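Local structure of phytase (Debaryomyces castellii, 2GFI) at residues Q65-H70 against A373-E378; L158-S163 against I326-T331; D335-H340 against G367-G372; S341-L346 against V388-N393. The protein probably hydrolyses phytate (inositol hexakisphosphate) at its 3-phosphate, as an acid phosphatase of the histidine acid phosphatase family. One frame throughout, in Å; residues are numbered along the deposited sequence.

Overall arrangement
Contact 1 lies at the middle of the mixed sheet, and the other three spread from it. Its strand 59-69 also runs beside strand 326-331, so contact 2 extends the same sheet, with centres about 9 Å apart. Contact 4 joins through strand 385-392, next to 374-382, its centre about 10 Å from that of contact 1. Helix 333-343 is shared by contacts 3 and 4, whose centres are also about 10 Å apart. The probable catalytic residues sit at the end of this framework: contact 1 contains H70, the predicted nucleophile, while side chains of R69 and of T369 in contact 3 each come within about 3 Å of D333, the predicted proton donor.

Contact 1 (Q65-H70 against A373-E378); sequences QLFSRH and ARTIIE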
loop_
_atom_site.group_PDB
_atom_site.type_symbol
_atom_site.label_atom_id
_atom_site.label_comp_id
_atom_site.label_asym_id
_atom_site.label_seq_id
_atom_site.Cartn_x
_atom_site.Cartn_y
_atom_site.Cartn_z
ATOM N N GLN A 65 0.785 -29.336 -11.499
ATOM C CA GLN A 65 0.808 -29.058 -12.921
ATOM C C GLN A 65 0.630 -27.562 -13.095
ATOM O O GLN A 65 -0.227 -26.945 -12.481
ATOM C CB GLN A 65 -0.283 -29.830 -13.655
ATOM C CG GLN A 65 -0.448 -31.294 -13.169
ATOM C CD GLN A 65 -1.594 -32.006 -13.818
ATOM O OE1 GLN A 65 -2.332 -31.407 -14.570
ATOM N NE2 GLN A 65 -1.746 -33.304 -13.536
ATOM N N LEU A 66 1.519 -26.990 -13.885
ATOM C CA LEU A 66 1.483 -25.638 -14.303
ATOM C C LEU A 66 1.164 -25.584 -15.806
ATOM O O LEU A 66 1.809 -26.246 -16.636
ATOM C CB LEU A 66 2.831 -24.985 -14.028
ATOM C CG LEU A 66 2.971 -23.594 -14.661
ATOM C CD1 LEU A 66 1.929 -22.590 -14.078
ATOM C CD2 LEU A 66 4.406 -23.072 -14.506
ATOM N N PHE A 67 0.157 -24.792 -16.136
ATOM C CA PHE A 67 -0.137 -24.445 -17.487
ATOM C C PHE A 67 -0.022 -22.955 -17.586
ATOM O O PHE A 67 -0.835 -22.212 -17.056
ATOM C CB PHE A 67 -1.521 -24.948 -17.893
ATOM C CG PHE A 67 -1.645 -26.442 -17.801
ATOM C CD1 PHE A 67 -1.293 -27.247 -18.885
ATOM C CD2 PHE A 67 -2.077 -27.054 -16.605
ATOM C CE1 PHE A 67 -1.407 -28.647 -18.801
ATOM C CE2 PHE A 67 -2.180 -28.456 -16.496
ATOM C CZ PHE A 67 -1.840 -29.254 -17.605
ATOM N N SER A 68 1.037 -22.527 -18.243
ATOM C CA SER A 68 1.434 -21.149 -18.241
ATOM C C SER A 68 1.342 -20.545 -19.654
ATOM O O SER A 68 1.676 -21.209 -20.650
ATOM C CB SER A 68 2.842 -21.049 -17.706
ATOM O OG SER A 68 3.292 -19.730 -17.814
ATOM N N ARG A 69 0.837 -19.318 -19.731
ATOM C CA ARG A 69 0.899 -18.516 -20.942
ATOM C C ARG A 69 2.339 -18.002 -21.045
ATOM O O ARG A 69 3.098 -18.049 -20.057
ATOM C CB ARG A 69 -0.058 -17.338 -20.806
ATOM C CG ARG A 69 -0.260 -16.571 -22.045
ATOM C CD ARG A 69 -1.054 -15.317 -21.846
ATOM N NE ARG A 69 -1.166 -14.581 -23.091
ATOM C CZ ARG A 69 -1.839 -13.456 -23.228
ATOM N NH1 ARG A 69 -2.465 -12.922 -22.194
ATOM N NH2 ARG A 69 -1.891 -12.856 -24.403
ATOM N N HIS A 70 2.740 -17.540 -22.227
ATOM C CA HIS A 70 3.984 -16.785 -22.333
ATOM C C HIS A 70 3.838 -15.547 -21.439
ATOM O O HIS A 70 2.693 -15.152 -21.109
ATOM C CB HIS A 70 4.233 -16.350 -23.773
ATOM C CG HIS A 70 3.086 -15.594 -24.383
ATOM N ND1 HIS A 70 2.828 -14.264 -24.108
ATOM C CD2 HIS A 70 2.128 -15.993 -25.254
ATOM C CE1 HIS A 70 1.748 -13.884 -24.764
ATOM N NE2 HIS A 70 1.321 -14.907 -25.496
ATOM N N ALA A 373 -0.137 -15.614 -17.651
ATOM C CA ALA A 373 -1.169 -16.455 -17.032
ATOM C C ALA A 373 -0.615 -17.777 -16.495
ATOM O O ALA A 373 0.239 -18.401 -17.123
ATOM C CB ALA A 373 -2.273 -16.742 -18.021
ATOM N N ARG A 374 -1.145 -18.214 -15.357
ATOM C CA ARG A 374 -0.718 -19.432 -14.738
ATOM C C ARG A 374 -1.936 -20.193 -14.272
ATOM O O ARG A 374 -2.730 -19.707 -13.468
ATOM C CB ARG A 374 0.272 -19.151 -13.583
ATOM C CG ARG A 374 -0.189 -18.091 -12.574
ATOM C CD ARG A 374 0.922 -17.331 -11.910
ATOM N NE ARG A 374 1.560 -16.476 -12.891
ATOM C CZ ARG A 374 2.608 -15.691 -12.675
ATOM N NH1 ARG A 374 3.188 -15.629 -11.474
ATOM N NH2 ARG A 374 3.056 -14.936 -13.673
ATOM N N THR A 375 -2.126 -21.378 -14.813
ATOM C CA THR A 375 -3.151 -22.242 -14.304
ATOM C C THR A 375 -2.413 -23.380 -13.628
ATOM O O THR A 375 -1.601 -24.067 -14.239
ATOM C CB THR A 375 -4.060 -22.719 -15.459
ATOM O OG1 THR A 375 -5.056 -21.703 -15.696
ATOM C CG2 THR A 375 -4.838 -24.014 -15.091
ATOM N N ILE A 376 -2.654 -23.539 -12.341
ATOM C CA ILE A 376 -1.960 -24.567 -11.585
ATOM C C ILE A 376 -2.978 -25.544 -10.989
ATOM O O ILE A 376 -4.013 -25.125 -10.449
ATOM C CB ILE A 376 -1.126 -23.914 -10.489
ATOM C CG1 ILE A 376 0.165 -23.318 -11.083
ATOM C CG2 ILE A 376 -0.864 -24.893 -9.341
ATOM C CD1 ILE A 376 0.803 -22.291 -10.159
ATOM N N ILE A 377 -2.695 -26.839 -11.145
ATOM C CA ILE A 377 -3.338 -27.891 -10.369
ATOM C C ILE A 377 -2.382 -28.390 -9.298
ATOM O O ILE A 377 -1.272 -28.801 -9.611
ATOM C CB ILE A 377 -3.768 -29.027 -11.296
ATOM C CG1 ILE A 377 -4.614 -28.441 -12.439
ATOM C CG2 ILE A 377 -4.532 -30.095 -10.498
ATOM C CD1 ILE A 377 -4.903 -29.388 -13.580
ATOM N N GLU A 378 -2.791 -28.295 -8.032
ATOM C CA GLU A 378 -2.031 -28.847 -6.918
ATOM C C GLU A 378 -2.738 -30.111 -6.528
ATOM O O GLU A 378 -3.950 -30.143 -6.516
ATOM C CB GLU A 378 -2.048 -27.939 -5.678
ATOM C CG GLU A 378 -1.709 -26.502 -5.968
ATOM C CD GLU A 378 -1.745 -25.612 -4.751
ATOM O OE1 GLU A 378 -2.729 -25.665 -3.977
ATOM O OE2 GLU A 378 -0.778 -24.854 -4.598
#
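L66 holds CG anti to the backbone N (chi1 170°), which lays its CD1 3.6 Å from CG1 of I376. On the other face Q65 and F67 set CG, and I377 its CG1, beside the backbone N, and CD1 of I377 reaches CE2 of F67 at 4.1 Å; Q65 OE1 bonds to S313. The strands are antiparallel (174°). Q65-I377 and F67-T375 are hydrogen-bonded pairs, F67 N to T375 O being 2.7 Å, and R69 N adds a bond to A373 O at 2.8 Å. Small S68 suits its place: OG gives a hydrogen bond to R69 O (2.8 Å) just before H70, where the RHG signature of this family lies. An alanine here removes the hydroxyl, and R69 O, left without that donor, would probably hold the chain leading into H70 less firmly. Helices 133-148 and 166-180 cover the L66-I376 face, helix 302-318 packs on Q65 and I377, and strand 326-331 flanks 65-69 on its far edge.

Contact 2 (L158-S163 against I326-T331); sequences LPVFTS and IWLSFT
F161 and L328 meet through the backbone: F161 N donates to L328 O at 2.7 Å, almost in line with the carbonyl. F161 O in turn accepts from F330 N (2.8 Å), and S163 N reaches F330 O in a longer bond of 3.1 Å. Toward the start the strands splay, and a water fills the gap, giving hydrogen bonds to P159 O and I326 O and accepting one from L328 N at 2.8 Å; proline has no N-H to offer across the gap, and the water supplies a donor to I326 O instead. Side chains close both faces. The F161 ring lies alongside W327, its CE2 in the indole plane at the edge, 3.8 Å from CE3. On the opposite face L328 CD1 meets L158 CD2 at 3.7 Å, the two leucines crossing at about a right angle, and V160 CG1 touches F330 CE2 (3.9 Å). These parallel strands belong to the alpha/beta core of the histidine phosphatase fold, in which strand 158-163, helix 166-180 and strand 189-194 form a beta-alpha-beta crossover. T162 points OG1 anti to the backbone N, and the hydroxyl donates to a lone pair of S163 O. Farther out, Y443 and Y446 each meet F161 edge-to-face, Y443 also bonding S329 OG, while F175 of helix 166-180 stacks edge-to-face with F330. E196 holds the hydroxyl of S163.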
loop_
_atom_site.group_PDB
_atom_site.type_symbol
_atom_site.label_atom_id
_atom_site.label_comp_id
_atom_site.label_asym_id
_atom_site.label_seq_id
_atom_site.Cartn_x
_atom_site.Cartn_y
_atom_site.Cartn_z
ATOM N N LEU A 158 14.558 -31.947 -14.836
ATOM C CA LEU A 158 13.272 -31.258 -14.895
ATOM C C LEU A 158 12.840 -31.226 -16.343
ATOM O O LEU A 158 13.555 -30.676 -17.176
ATOM C CB LEU A 158 13.391 -29.829 -14.353
ATOM C CG LEU A 158 12.118 -28.996 -14.315
ATOM C CD1 LEU A 158 11.156 -29.492 -13.197
ATOM C CD2 LEU A 158 12.493 -27.479 -14.181
ATOM N N PRO A 159 11.714 -31.861 -16.660
ATOM C CA PRO A 159 11.136 -31.734 -17.993
ATOM C C PRO A 159 10.313 -30.437 -18.103
ATOM O O PRO A 159 9.669 -29.966 -17.127
ATOM C CB PRO A 159 10.251 -32.979 -18.122
ATOM C CG PRO A 159 9.864 -33.298 -16.707
ATOM C CD PRO A 159 10.927 -32.762 -15.790
ATOM N N VAL A 160 10.353 -29.833 -19.276
ATOM C CA VAL A 160 9.570 -28.633 -19.496
ATOM C C VAL A 160 8.814 -28.919 -20.779
ATOM O O VAL A 160 9.351 -29.508 -21.676
ATOM C CB VAL A 160 10.481 -27.366 -19.541
ATOM C CG1 VAL A 160 9.740 -26.178 -20.041
ATOM C CG2 VAL A 160 11.061 -27.060 -18.150
ATOM N N PHE A 161 7.544 -28.593 -20.832
ATOM C CA PHE A 161 6.792 -28.768 -22.045
ATOM C C PHE A 161 6.359 -27.376 -22.483
ATOM O O PHE A 161 5.785 -26.596 -21.695
ATOM C CB PHE A 161 5.614 -29.729 -21.821
ATOM C CG PHE A 161 6.034 -31.033 -21.195
ATOM C CD1 PHE A 161 6.308 -32.139 -21.987
ATOM C CD2 PHE A 161 6.241 -31.116 -19.838
ATOM C CE1 PHE A 161 6.750 -33.317 -21.425
ATOM C CE2 PHE A 161 6.697 -32.285 -19.263
ATOM C CZ PHE A 161 6.943 -33.400 -20.060
ATOM N N THR A 162 6.692 -27.058 -23.726
ATOM C CA THR A 162 6.366 -25.788 -24.292
ATOM C C THR A 162 5.986 -25.953 -25.754
ATOM O O THR A 162 6.461 -26.873 -26.401
ATOM C CB THR A 162 7.571 -24.834 -24.159
ATOM O OG1 THR A 162 7.237 -23.606 -24.810
ATOM C CG2 THR A 162 8.744 -25.339 -24.924
ATOM N N SER A 163 5.129 -25.072 -26.272
ATOM C CA SER A 163 4.896 -25.036 -27.709
ATOM C C SER A 163 6.076 -24.328 -28.367
ATOM O O SER A 163 6.954 -23.803 -27.692
ATOM C CB SER A 163 3.556 -24.366 -28.068
ATOM O OG SER A 163 3.741 -22.976 -28.282
ATOM N N ILE A 326 6.323 -32.699 -11.078
ATOM C CA ILE A 326 6.170 -31.294 -11.439
ATOM C C ILE A 326 6.020 -31.186 -12.933
ATOM O O ILE A 326 6.960 -31.469 -13.691
ATOM C CB ILE A 326 7.371 -30.462 -10.936
ATOM C CG1 ILE A 326 7.463 -30.529 -9.424
ATOM C CG2 ILE A 326 7.255 -29.021 -11.345
ATOM C CD1 ILE A 326 8.817 -30.039 -8.893
ATOM N N TRP A 327 4.817 -30.797 -13.351
ATOM C CA TRP A 327 4.460 -30.666 -14.746
ATOM C C TRP A 327 4.421 -29.184 -15.094
ATOM O O TRP A 327 3.697 -28.422 -14.453
ATOM C CB TRP A 327 3.124 -31.374 -14.999
ATOM C CG TRP A 327 3.279 -32.795 -14.565
ATOM C CD1 TRP A 327 2.803 -33.367 -13.422
ATOM C CD2 TRP A 327 4.061 -33.801 -15.226
ATOM N NE1 TRP A 327 3.222 -34.672 -13.342
ATOM C CE2 TRP A 327 3.994 -34.968 -14.437
ATOM C CE3 TRP A 327 4.796 -33.839 -16.420
ATOM C CZ2 TRP A 327 4.639 -36.179 -14.808
ATOM C CZ3 TRP A 327 5.439 -35.035 -16.782
ATOM C CH2 TRP A 327 5.349 -36.181 -15.978
ATOM N N LEU A 328 5.243 -28.800 -16.075
ATOM C CA LEU A 328 5.419 -27.431 -16.501
ATOM C C LEU A 328 5.136 -27.333 -17.996
ATOM O O LEU A 328 5.935 -27.785 -18.829
ATOM C CB LEU A 328 6.845 -26.962 -16.204
ATOM C CG LEU A 328 7.362 -27.194 -14.784
ATOM C CD1 LEU A 328 8.836 -26.854 -14.697
ATOM C CD2 LEU A 328 6.551 -26.364 -13.759
ATOM N N SER A 329 3.997 -26.714 -18.319
ATOM C CA SER A 329 3.518 -26.587 -19.693
ATOM C C SER A 329 3.272 -25.121 -19.984
ATOM O O SER A 329 2.637 -24.416 -19.198
ATOM C CB SER A 329 2.194 -27.340 -19.902
ATOM O OG SER A 329 2.359 -28.703 -19.618
ATOM N N PHE A 330 3.720 -24.713 -21.165
ATOM C CA PHE A 330 3.736 -23.336 -21.606
ATOM C C PHE A 330 3.101 -23.274 -22.971
ATOM O O PHE A 330 3.482 -24.019 -23.855
ATOM C CB PHE A 330 5.172 -22.847 -21.664
ATOM C CG PHE A 330 5.805 -22.785 -20.336
ATOM C CD1 PHE A 330 5.733 -21.622 -19.581
ATOM C CD2 PHE A 330 6.427 -23.912 -19.799
ATOM C CE1 PHE A 330 6.286 -21.575 -18.335
ATOM C CE2 PHE A 330 6.980 -23.877 -18.552
ATOM C CZ PHE A 330 6.909 -22.702 -17.809
ATOM N N THR A 331 2.135 -22.376 -23.135
ATOM C CA THR A 331 1.380 -22.295 -24.357
ATOM C C THR A 331 0.724 -20.902 -24.437
ATOM O O THR A 331 1.196 -19.995 -23.780
ATOM C CB THR A 331 0.390 -23.477 -24.440
ATOM O OG1 THR A 331 -0.269 -23.467 -25.719
ATOM C CG2 THR A 331 -0.732 -23.349 -23.407
HETATM O O HOH W 1 7.375 -30.668 -16.238
#

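Contact 3 (D335-H340 against G367-G372); sequences DIEIFH and GITPQG
H340 offers one ring face to CG2 of I368, which stands 3.6 Å from the ring centroid and 20° off the normal, a CH-pi contact whose closest atom is CD2 at 3.4 Å. I368 places CG2 anti to the backbone N and CG1 beside that N, which leaves the CG2 methyl over the imidazole, whose edge meets I336 O. A hydrogen bond between H340 NE2 and T375 OG1 is likely to limit rotation of the ring. T369 takes a rotamer with OG1 between the backbone N and the carbonyl carbon (chi1 65°), which turns CG2 to the helix: it meets I336 CG2 at 3.8 Å and E337 CG at 4.0 Å. Threonine suits this spot, its small methyl fitting both. E337 runs extended beyond CG, its carboxylate bonded to Y363 and N295. The contact joins helix 333-343, whose D333 lies close to the T369 side chain, to the end of helix 365-368 and the loop after it, leading into strand 374-382, with strand 59-69 touching I336 through R69.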
loop_
_atom_site.group_PDB
_atom_site.type_symbol
_atom_site.label_atom_id
_atom_site.label_comp_id
_atom_site.label_asym_id
_atom_site.label_seq_id
_atom_site.Cartn_x
_atom_site.Cartn_y
_atom_site.Cartn_z
ATOM N N ASP A 335 -5.045 -21.376 -25.756
ATOM C CA ASP A 335 -5.025 -22.788 -25.453
ATOM C C ASP A 335 -5.450 -23.015 -24.041
ATOM O O ASP A 335 -6.172 -23.982 -23.740
ATOM C CB ASP A 335 -3.648 -23.309 -25.706
ATOM C CG ASP A 335 -3.248 -23.082 -27.122
ATOM O OD1 ASP A 335 -3.901 -23.740 -27.970
ATOM O OD2 ASP A 335 -2.369 -22.242 -27.484
ATOM N N ILE A 336 -5.034 -22.082 -23.187
ATOM C CA ILE A 336 -5.413 -22.111 -21.797
ATOM C C ILE A 336 -6.878 -21.774 -21.653
ATOM O O ILE A 336 -7.524 -22.311 -20.767
ATOM C CB ILE A 336 -4.537 -21.165 -20.978
ATOM C CG1 ILE A 336 -3.082 -21.645 -21.047
ATOM C CG2 ILE A 336 -5.031 -21.107 -19.532
ATOM C CD1 ILE A 336 -2.079 -20.705 -20.395
ATOM N N GLU A 337 -7.397 -20.882 -22.503
ATOM C CA GLU A 337 -8.832 -20.556 -22.455
ATOM C C GLU A 337 -9.663 -21.736 -22.846
ATOM O O GLU A 337 -10.633 -22.050 -22.183
ATOM C CB GLU A 337 -9.226 -19.401 -23.370
ATOM C CG GLU A 337 -9.267 -18.104 -22.652
ATOM C CD GLU A 337 -9.920 -17.025 -23.457
ATOM O OE1 GLU A 337 -10.915 -16.435 -22.952
ATOM O OE2 GLU A 337 -9.392 -16.767 -24.567
ATOM N N ILE A 338 -9.282 -22.367 -23.944
ATOM C CA ILE A 338 -9.963 -23.555 -24.419
ATOM C C ILE A 338 -9.835 -24.683 -23.391
ATOM O O ILE A 338 -10.807 -25.355 -23.083
ATOM C CB ILE A 338 -9.399 -23.959 -25.802
ATOM C CG1 ILE A 338 -9.733 -22.872 -26.855
ATOM C CG2 ILE A 338 -9.877 -25.356 -26.187
ATOM C CD1 ILE A 338 -8.917 -22.966 -28.130
ATOM N N PHE A 339 -8.641 -24.864 -22.842
ATOM C CA PHE A 339 -8.449 -25.767 -21.705
ATOM C C PHE A 339 -9.502 -25.499 -20.626
ATOM O O PHE A 339 -10.203 -26.419 -20.218
ATOM C CB PHE A 339 -7.010 -25.626 -21.171
ATOM C CG PHE A 339 -6.644 -26.575 -20.065
ATOM C CD1 PHE A 339 -7.385 -27.727 -19.801
ATOM C CD2 PHE A 339 -5.497 -26.339 -19.308
ATOM C CE1 PHE A 339 -6.987 -28.610 -18.775
ATOM C CE2 PHE A 339 -5.117 -27.219 -18.254
ATOM C CZ PHE A 339 -5.855 -28.352 -18.014
ATOM N N HIS A 340 -9.650 -24.238 -20.214
ATOM C CA HIS A 340 -10.650 -23.818 -19.205
ATOM C C HIS A 340 -12.084 -24.004 -19.615
ATOM O O HIS A 340 -12.960 -24.198 -18.771
ATOM C CB HIS A 340 -10.428 -22.357 -18.757
ATOM C CG HIS A 340 -9.389 -22.229 -17.688
ATOM N ND1 HIS A 340 -9.703 -22.229 -16.338
ATOM C CD2 HIS A 340 -8.043 -22.167 -17.767
ATOM C CE1 HIS A 340 -8.588 -22.150 -15.634
ATOM N NE2 HIS A 340 -7.567 -22.115 -16.476
ATOM N N GLY A 367 -9.119 -12.761 -15.969
ATOM C CA GLY A 367 -9.072 -13.557 -14.743
ATOM C C GLY A 367 -8.427 -14.910 -15.053
ATOM O O GLY A 367 -7.907 -15.592 -14.153
ATOM N N ILE A 368 -8.442 -15.288 -16.333
ATOM C CA ILE A 368 -7.950 -16.599 -16.753
ATOM C C ILE A 368 -6.599 -16.454 -17.414
ATOM O O ILE A 368 -5.642 -17.122 -16.995
ATOM C CB ILE A 368 -8.930 -17.351 -17.704
ATOM C CG1 ILE A 368 -10.360 -17.467 -17.135
ATOM C CG2 ILE A 368 -8.388 -18.764 -18.013
ATOM C CD1 ILE A 368 -11.356 -18.299 -18.107
ATOM N N THR A 369 -6.506 -15.586 -18.433
ATOM C CA THR A 369 -5.268 -15.447 -19.182
ATOM C C THR A 369 -4.745 -14.020 -19.305
ATOM O O THR A 369 -4.781 -13.442 -20.400
ATOM C CB THR A 369 -5.350 -16.096 -20.596
ATOM O OG1 THR A 369 -6.312 -15.394 -21.395
ATOM C CG2 THR A 369 -5.869 -17.552 -20.547
ATOM N N PRO A 370 -4.225 -13.452 -18.212
ATOM C CA PRO A 370 -3.480 -12.220 -18.318
ATOM C C PRO A 370 -2.176 -12.626 -18.966
ATOM O O PRO A 370 -1.924 -13.831 -19.099
ATOM C CB PRO A 370 -3.236 -11.845 -16.855
ATOM C CG PRO A 370 -3.166 -13.190 -16.166
ATOM C CD PRO A 370 -4.281 -13.924 -16.811
ATOM N N GLN A 371 -1.351 -11.659 -19.362
ATOM C CA GLN A 371 0.001 -12.007 -19.821
ATOM C C GLN A 371 0.655 -12.709 -18.653
ATOM O O GLN A 371 0.467 -12.284 -17.505
ATOM C CB GLN A 371 0.777 -10.771 -20.194
ATOM C CG GLN A 371 0.209 -10.019 -21.366
ATOM C CD GLN A 371 0.562 -10.667 -22.717
ATOM O OE1 GLN A 371 1.091 -11.777 -22.759
ATOM N NE2 GLN A 371 0.273 -9.962 -23.810
ATOM N N GLY A 372 1.367 -13.805 -18.918
ATOM C CA GLY A 372 2.032 -14.524 -17.856
ATOM C C GLY A 372 1.034 -15.351 -17.065
ATOM O O GLY A 372 1.314 -15.735 -15.925
#

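Contact 4 (S341-L346 against V388-N393); sequences SAIGIL and VRYVIN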
loop_
_atom_site.group_PDB
_atom_site.type_symbol
_atom_site.label_atom_id
_atom_site.label_comp_id
_atom_site.label_asym_id
_atom_site.label_seq_id
_atom_site.Cartn_x
_atom_site.Cartn_y
_atom_site.Cartn_z
ATOM N N SER A 341 -12.335 -23.961 -20.917
ATOM C CA SER A 341 -13.656 -24.348 -21.424
ATOM C C SER A 341 -14.000 -25.773 -20.956
ATOM O O SER A 341 -15.136 -26.059 -20.580
ATOM C CB SER A 341 -13.675 -24.278 -22.941
ATOM O OG SER A 341 -15.000 -24.251 -23.396
ATOM N N ALA A 342 -13.006 -26.658 -20.958
ATOM C CA ALA A 342 -13.245 -27.981 -20.452
ATOM C C ALA A 342 -13.098 -28.075 -18.933
ATOM O O ALA A 342 -13.878 -28.792 -18.319
ATOM C CB ALA A 342 -12.390 -29.009 -21.166
ATOM N N ILE A 343 -12.121 -27.395 -18.325
ATOM C CA ILE A 343 -12.005 -27.373 -16.844
ATOM C C ILE A 343 -13.303 -26.938 -16.205
ATOM O O ILE A 343 -13.770 -27.548 -15.239
ATOM C CB ILE A 343 -10.858 -26.461 -16.329
ATOM C CG1 ILE A 343 -9.487 -26.956 -16.825
ATOM C CG2 ILE A 343 -10.868 -26.423 -14.790
ATOM C CD1 ILE A 343 -8.372 -25.899 -16.803
ATOM N N GLY A 344 -13.902 -25.881 -16.733
ATOM C CA GLY A 344 -15.228 -25.511 -16.290
ATOM C C GLY A 344 -15.350 -24.861 -14.931
ATOM O O GLY A 344 -16.421 -24.820 -14.369
ATOM N N ILE A 345 -14.283 -24.297 -14.405
ATOM C CA ILE A 345 -14.375 -23.600 -13.117
ATOM C C ILE A 345 -14.557 -22.077 -13.233
ATOM O O ILE A 345 -14.959 -21.406 -12.281
ATOM C CB ILE A 345 -13.158 -23.955 -12.242
ATOM C CG1 ILE A 345 -11.867 -23.577 -12.965
ATOM C CG2 ILE A 345 -13.204 -25.432 -11.924
ATOM C CD1 ILE A 345 -10.639 -23.664 -12.082
ATOM N N LEU A 346 -14.231 -21.520 -14.388
ATOM C CA LEU A 346 -14.390 -20.081 -14.578
ATOM C C LEU A 346 -15.320 -19.780 -15.758
ATOM O O LEU A 346 -15.262 -18.705 -16.364
ATOM C CB LEU A 346 -13.026 -19.403 -14.691
ATOM C CG LEU A 346 -12.277 -19.326 -13.353
ATOM C CD1 LEU A 346 -10.842 -18.927 -13.588
ATOM C CD2 LEU A 346 -12.959 -18.343 -12.385
ATOM N N VAL A 388 -7.243 -32.521 -5.071
ATOM C CA VAL A 388 -6.827 -31.757 -6.222
ATOM C C VAL A 388 -7.494 -30.374 -6.114
ATOM O O VAL A 388 -8.627 -30.262 -5.687
ATOM C CB VAL A 388 -7.234 -32.530 -7.511
ATOM C CG1 VAL A 388 -7.136 -31.677 -8.709
ATOM C CG2 VAL A 388 -6.315 -33.756 -7.694
ATOM N N ARG A 389 -6.779 -29.314 -6.459
ATOM C CA ARG A 389 -7.449 -28.030 -6.612
ATOM C C ARG A 389 -6.718 -27.173 -7.630
ATOM O O ARG A 389 -5.551 -27.417 -7.945
ATOM C CB ARG A 389 -7.586 -27.293 -5.266
ATOM C CG ARG A 389 -6.296 -26.733 -4.747
ATOM C CD ARG A 389 -6.484 -25.885 -3.520
ATOM N NE ARG A 389 -5.203 -25.450 -3.014
ATOM C CZ ARG A 389 -5.051 -24.799 -1.876
ATOM N NH1 ARG A 389 -6.128 -24.538 -1.119
ATOM N NH2 ARG A 389 -3.827 -24.433 -1.476
ATOM N N TYR A 390 -7.432 -26.170 -8.126
ATOM C CA TYR A 390 -6.910 -25.225 -9.097
ATOM C C TYR A 390 -6.501 -23.899 -8.466
ATOM O O TYR A 390 -7.235 -23.350 -7.657
ATOM C CB TYR A 390 -7.987 -24.942 -10.114
ATOM C CG TYR A 390 -8.122 -26.019 -11.137
ATOM C CD1 TYR A 390 -7.406 -25.945 -12.342
ATOM C CD2 TYR A 390 -8.957 -27.128 -10.915
ATOM C CE1 TYR A 390 -7.536 -26.928 -13.292
ATOM C CE2 TYR A 390 -9.083 -28.133 -11.880
ATOM C CZ TYR A 390 -8.365 -28.024 -13.046
ATOM O OH TYR A 390 -8.480 -29.003 -14.001
ATOM N N VAL A 391 -5.340 -23.385 -8.870
ATOM C CA VAL A 391 -4.906 -22.051 -8.512
ATOM C C VAL A 391 -4.690 -21.335 -9.853
ATOM O O VAL A 391 -3.738 -21.635 -10.598
ATOM C CB VAL A 391 -3.607 -22.082 -7.642
ATOM C CG1 VAL A 391 -3.395 -20.768 -6.932
ATOM C CG2 VAL A 391 -3.656 -23.216 -6.591
ATOM N N ILE A 392 -5.604 -20.410 -10.178
ATOM C CA ILE A 392 -5.570 -19.682 -11.426
ATOM C C ILE A 392 -5.078 -18.288 -11.086
ATOM O O ILE A 392 -5.679 -17.567 -10.275
ATOM C CB ILE A 392 -6.955 -19.587 -11.994
ATOM C CG1 ILE A 392 -7.662 -20.952 -11.971
ATOM C CG2 ILE A 392 -6.919 -18.880 -13.389
ATOM C CD1 ILE A 392 -6.828 -22.095 -12.594
ATOM N N ASN A 393 -3.954 -17.919 -11.673
ATOM C CA ASN A 393 -3.358 -16.605 -11.431
ATOM C C ASN A 393 -3.366 -16.239 -9.962
ATOM O O ASN A 393 -3.824 -15.163 -9.566
ATOM C CB ASN A 393 -4.048 -15.597 -12.292
ATOM C CG ASN A 393 -4.007 -16.009 -13.694
ATOM O OD1 ASN A 393 -5.021 -16.071 -14.380
ATOM N ND2 ASN A 393 -2.826 -16.369 -14.136
#
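The Y390 ring has I343 on one face and I377, from the adjacent strand, on the other. I343 CG2 sits 3.8 Å from the ring centroid, 26° off the normal, in a CH-pi contact shifted toward the hydroxyl end, with Y390 CZ 3.4 Å away. I377 CG1 comes equally near, 3.4 Å from Y390 CE1. At the rim the Y390 hydroxyl is hydrogen-bonded to that of Y415, which satisfies it. I345 meets the base of the side chain obliquely, its CD1 lying 3.5 Å from Y390 CB; CG1 of I345 lies between the backbone N and the carbonyl carbon (chi1 58°), directing CD1 toward the strand, where it also touches I392 CG1 at 4.0 Å. L346 CD1 packs on I392 CG2 (3.9 Å), the two passing in opposite directions. G344, with positive phi, lets the chain leave the helix and bring these residues round. A leucine in place of Y390 would probably leave the Y415 hydroxyl without its mate and I343 and I377 without a flat ring to pack on. The contact seats the C-terminal end of helix 333-343 against strand 385-392, with helix 302-318 touching I343 and Y390 and strand 395-397 bordering I345, L346 and I392.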